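Local coordinates for protein putative cellulase CEL6 (Mycobacterium tuberculosis, PDB 1UP3) that probably hydrolyses beta-1,4-glucosidic bonds within cellulose, as a family 6 glycoside hydrolase of the endoglucanase type, at residues T33-D45 against D255-D267. Numbering follows the deposited sequence.
Sequences TSVANTPQSYWLD and DAYLWIKRPGESD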
# COMPACT_ATOMS: atom_id res chain seq x y z
N THR A 33 5.42 17.68 -11.33
CA THR A 33 6.81 17.45 -11.03
C THR A 33 6.97 17.08 -9.53
O THR A 33 7.75 16.20 -9.21
CB THR A 33 7.61 18.67 -11.40
OG1 THR A 33 7.66 18.76 -12.84
CG2 THR A 33 9.05 18.56 -10.96
N SER A 34 6.26 17.76 -8.65
CA SER A 34 6.33 17.48 -7.20
C SER A 34 5.95 16.05 -6.90
O SER A 34 6.70 15.32 -6.23
CB SER A 34 5.42 18.42 -6.42
OG SER A 34 5.54 18.15 -5.03
N VAL A 35 4.80 15.64 -7.41
CA VAL A 35 4.32 14.25 -7.22
C VAL A 35 5.30 13.23 -7.82
O VAL A 35 5.63 12.22 -7.20
CB VAL A 35 2.88 14.10 -7.82
CG1 VAL A 35 2.43 12.65 -7.87
CG2 VAL A 35 1.89 14.98 -7.02
N ALA A 36 5.75 13.48 -9.06
CA ALA A 36 6.66 12.57 -9.73
C ALA A 36 7.96 12.31 -9.00
O ALA A 36 8.51 11.22 -9.10
CB ALA A 36 6.98 13.10 -11.10
N ASN A 37 8.46 13.31 -8.30
CA ASN A 37 9.74 13.19 -7.61
C ASN A 37 9.61 12.70 -6.15
O ASN A 37 10.60 12.72 -5.40
CB ASN A 37 10.44 14.55 -7.62
CG ASN A 37 11.05 14.88 -8.95
OD1 ASN A 37 11.59 13.99 -9.65
ND2 ASN A 37 11.09 16.17 -9.27
N THR A 38 8.40 12.31 -5.75
CA THR A 38 8.17 11.79 -4.39
C THR A 38 8.11 10.27 -4.48
O THR A 38 7.35 9.72 -5.28
CB THR A 38 6.84 12.32 -3.84
OG1 THR A 38 6.87 13.76 -3.90
CG2 THR A 38 6.69 12.03 -2.38
N PRO A 39 8.84 9.57 -3.63
CA PRO A 39 8.80 8.09 -3.67
C PRO A 39 7.44 7.52 -3.29
O PRO A 39 6.81 7.99 -2.31
CB PRO A 39 9.86 7.67 -2.66
CG PRO A 39 10.10 8.85 -1.82
CD PRO A 39 9.72 10.08 -2.55
N GLN A 40 6.97 6.52 -4.02
CA GLN A 40 5.63 5.97 -3.76
C GLN A 40 5.76 4.47 -3.46
O GLN A 40 6.63 4.10 -2.71
CB GLN A 40 4.65 6.39 -4.88
CG GLN A 40 4.51 7.91 -4.86
CD GLN A 40 3.96 8.52 -6.13
OE1 GLN A 40 3.01 8.01 -6.69
NE2 GLN A 40 4.54 9.62 -6.57
N SER A 41 4.89 3.62 -3.97
CA SER A 41 5.13 2.17 -3.92
C SER A 41 4.75 1.63 -5.27
O SER A 41 3.93 2.24 -5.99
CB SER A 41 4.31 1.44 -2.84
OG SER A 41 2.93 1.38 -3.20
N TYR A 42 5.31 0.48 -5.63
CA TYR A 42 5.07 -0.17 -6.91
C TYR A 42 4.10 -1.33 -6.67
O TYR A 42 4.40 -2.24 -5.95
CB TYR A 42 6.41 -0.65 -7.48
CG TYR A 42 6.32 -1.16 -8.90
CD1 TYR A 42 6.28 -0.27 -9.97
CD2 TYR A 42 6.30 -2.50 -9.17
CE1 TYR A 42 6.21 -0.72 -11.29
CE2 TYR A 42 6.22 -2.96 -10.50
CZ TYR A 42 6.17 -2.07 -11.54
OH TYR A 42 6.07 -2.53 -12.85
N TRP A 43 2.93 -1.27 -7.32
CA TRP A 43 1.87 -2.24 -7.06
C TRP A 43 1.97 -3.40 -8.04
O TRP A 43 2.04 -3.16 -9.28
CB TRP A 43 0.51 -1.57 -7.22
CG TRP A 43 0.15 -0.57 -6.15
CD1 TRP A 43 0.85 0.55 -5.79
CD2 TRP A 43 -0.94 -0.65 -5.24
NE1 TRP A 43 0.20 1.20 -4.76
CE2 TRP A 43 -0.90 0.47 -4.40
CE3 TRP A 43 -2.00 -1.57 -5.08
CZ2 TRP A 43 -1.84 0.70 -3.41
CZ3 TRP A 43 -2.94 -1.33 -4.11
CH2 TRP A 43 -2.85 -0.19 -3.27
N LEU A 44 1.90 -4.61 -7.52
CA LEU A 44 1.92 -5.84 -8.32
C LEU A 44 0.61 -6.62 -8.13
O LEU A 44 0.08 -6.70 -7.03
CB LEU A 44 3.07 -6.70 -7.88
CG LEU A 44 4.45 -6.05 -7.99
CD1 LEU A 44 5.49 -6.97 -7.34
CD2 LEU A 44 4.77 -5.77 -9.44
N ASP A 45 0.11 -7.17 -9.21
CA ASP A 45 -1.07 -8.01 -9.17
C ASP A 45 -1.04 -9.11 -10.21
O ASP A 45 0.03 -9.50 -10.65
CB ASP A 45 -2.33 -7.15 -9.21
CG ASP A 45 -2.54 -6.43 -10.52
OD1 ASP A 45 -1.74 -6.62 -11.48
OD2 ASP A 45 -3.52 -5.64 -10.69
N ASP A 255 7.01 3.28 12.07
CA ASP A 255 8.29 3.24 11.36
C ASP A 255 8.39 4.30 10.27
O ASP A 255 9.50 4.80 9.97
CB ASP A 255 8.51 1.88 10.68
CG ASP A 255 8.90 0.74 11.62
OD1 ASP A 255 9.30 1.01 12.79
OD2 ASP A 255 8.80 -0.45 11.23
N ALA A 256 7.26 4.61 9.62
CA ALA A 256 7.29 5.59 8.54
C ALA A 256 5.93 6.09 8.15
O ALA A 256 4.93 5.40 8.33
CB ALA A 256 7.94 4.98 7.27
N TYR A 257 5.93 7.28 7.57
CA TYR A 257 4.88 7.74 6.67
C TYR A 257 5.32 7.41 5.26
O TYR A 257 6.46 7.70 4.91
CB TYR A 257 4.63 9.25 6.79
CG TYR A 257 4.39 9.78 8.18
CD1 TYR A 257 3.87 8.99 9.17
CD2 TYR A 257 4.72 11.11 8.48
CE1 TYR A 257 3.66 9.50 10.47
CE2 TYR A 257 4.53 11.61 9.74
CZ TYR A 257 4.01 10.81 10.73
OH TYR A 257 3.83 11.28 12.00
N LEU A 258 4.49 6.72 4.50
CA LEU A 258 4.78 6.34 3.12
C LEU A 258 3.71 6.83 2.19
O LEU A 258 2.57 7.08 2.62
CB LEU A 258 4.90 4.82 2.95
CG LEU A 258 5.99 4.10 3.77
CD1 LEU A 258 5.85 2.60 3.59
CD2 LEU A 258 7.39 4.62 3.41
N TRP A 259 4.05 6.95 0.90
CA TRP A 259 2.97 7.13 -0.09
C TRP A 259 2.77 5.77 -0.75
O TRP A 259 3.60 5.35 -1.55
CB TRP A 259 3.32 8.19 -1.13
CG TRP A 259 3.22 9.59 -0.62
CD1 TRP A 259 3.09 10.01 0.69
CD2 TRP A 259 3.24 10.78 -1.42
NE1 TRP A 259 3.09 11.38 0.74
CE2 TRP A 259 3.14 11.88 -0.54
CE3 TRP A 259 3.31 11.02 -2.79
CZ2 TRP A 259 3.15 13.20 -0.99
CZ3 TRP A 259 3.30 12.35 -3.24
CH2 TRP A 259 3.23 13.41 -2.33
N ILE A 260 1.76 5.03 -0.29
CA ILE A 260 1.50 3.68 -0.78
C ILE A 260 0.63 3.76 -2.03
O ILE A 260 1.07 3.39 -3.13
CB ILE A 260 0.96 2.79 0.36
CG1 ILE A 260 1.99 2.77 1.49
CG2 ILE A 260 0.72 1.36 -0.20
CD1 ILE A 260 1.60 2.02 2.71
N LYS A 261 -0.57 4.30 -1.90
CA LYS A 261 -1.34 4.73 -3.04
C LYS A 261 -0.54 5.77 -3.82
O LYS A 261 0.16 6.58 -3.22
CB LYS A 261 -2.66 5.34 -2.56
CG LYS A 261 -3.49 6.11 -3.59
CD LYS A 261 -4.18 5.21 -4.53
CE LYS A 261 -4.89 6.02 -5.61
NZ LYS A 261 -5.85 5.18 -6.35
N ARG A 262 -0.63 5.71 -5.16
CA ARG A 262 0.03 6.67 -6.04
C ARG A 262 -0.92 7.82 -6.39
O ARG A 262 -1.90 7.61 -7.11
CB ARG A 262 0.49 5.97 -7.31
CG ARG A 262 1.62 4.95 -7.10
CD ARG A 262 2.39 4.52 -8.38
NE ARG A 262 3.70 3.95 -8.04
CZ ARG A 262 4.72 3.70 -8.90
NH1 ARG A 262 4.68 3.97 -10.19
NH2 ARG A 262 5.82 3.16 -8.42
N PRO A 263 -0.65 9.03 -5.88
CA PRO A 263 -1.54 10.18 -6.16
C PRO A 263 -1.70 10.39 -7.62
O PRO A 263 -0.74 10.42 -8.37
CB PRO A 263 -0.81 11.38 -5.54
CG PRO A 263 0.01 10.78 -4.46
CD PRO A 263 0.46 9.43 -4.99
N GLY A 264 -2.95 10.55 -8.03
CA GLY A 264 -3.29 10.71 -9.44
C GLY A 264 -3.99 9.49 -10.00
O GLY A 264 -4.79 9.61 -10.91
N GLU A 265 -3.76 8.32 -9.42
CA GLU A 265 -4.47 7.11 -9.87
C GLU A 265 -5.92 7.12 -9.42
O GLU A 265 -6.22 7.48 -8.26
CB GLU A 265 -3.79 5.85 -9.34
CG GLU A 265 -2.54 5.52 -10.09
CD GLU A 265 -1.97 4.19 -9.57
OE1 GLU A 265 -2.69 3.43 -8.84
OE2 GLU A 265 -0.87 3.91 -9.88
N SER A 266 -6.83 6.79 -10.33
CA SER A 266 -8.25 6.72 -10.01
C SER A 266 -8.52 5.60 -9.02
O SER A 266 -7.92 4.55 -9.07
CB SER A 266 -9.09 6.51 -11.26
OG SER A 266 -10.47 6.41 -10.91
N ASP A 267 -9.48 5.83 -8.13
CA ASP A 267 -9.94 4.80 -7.20
C ASP A 267 -10.94 3.84 -7.87
O ASP A 267 -11.28 2.79 -7.29
CB ASP A 267 -10.56 5.43 -5.95
CG ASP A 267 -9.57 6.27 -5.18
OD1 ASP A 267 -8.48 5.73 -4.88
OD2 ASP A 267 -9.82 7.46 -4.85
O HOH W 1 6.58 6.06 -0.28
O HOH W 2 1.72 9.17 -8.69
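Trp259, just past strand 254-258, receives Thr38 over one face of its indole: CG2 stands 3.5 Å from the centroid of the Trp259 six-membered ring and 12° off its normal, a CH-pi contact. Thr38 keeps this methyl on the ring because CG2 lies anti to its backbone N while OG1 bonds back to Ser34 O. A water accepts from Trp259 N and lies within hydrogen-bonding distance of Pro39 O and Gln40 O. At Ile260 the carbonyl O takes two bonds from the same face of its plane, from Ser41 OG at 2.7 Å and from Trp43 NE1 at 2.9 Å, the latter nearly straight (164°) and in the indole plane. Arg262, extended from CG to NE, crosses Gln40 obliquely, and its NE reaches Ser41 O at 2.7 Å from above the carbonyl plane; NH2 adds a weak bond, and NH1 pairs with Asp13. Pro263 closes the contact: its CD lies 3.4 Å from Gln40 OE1, and a second water donates to both that oxygen and Pro263 O. Between the outermost strands of this distorted family 6 barrel, side-chain donors thus satisfy Ile260 O and Ser41 O in place of sheet bonding.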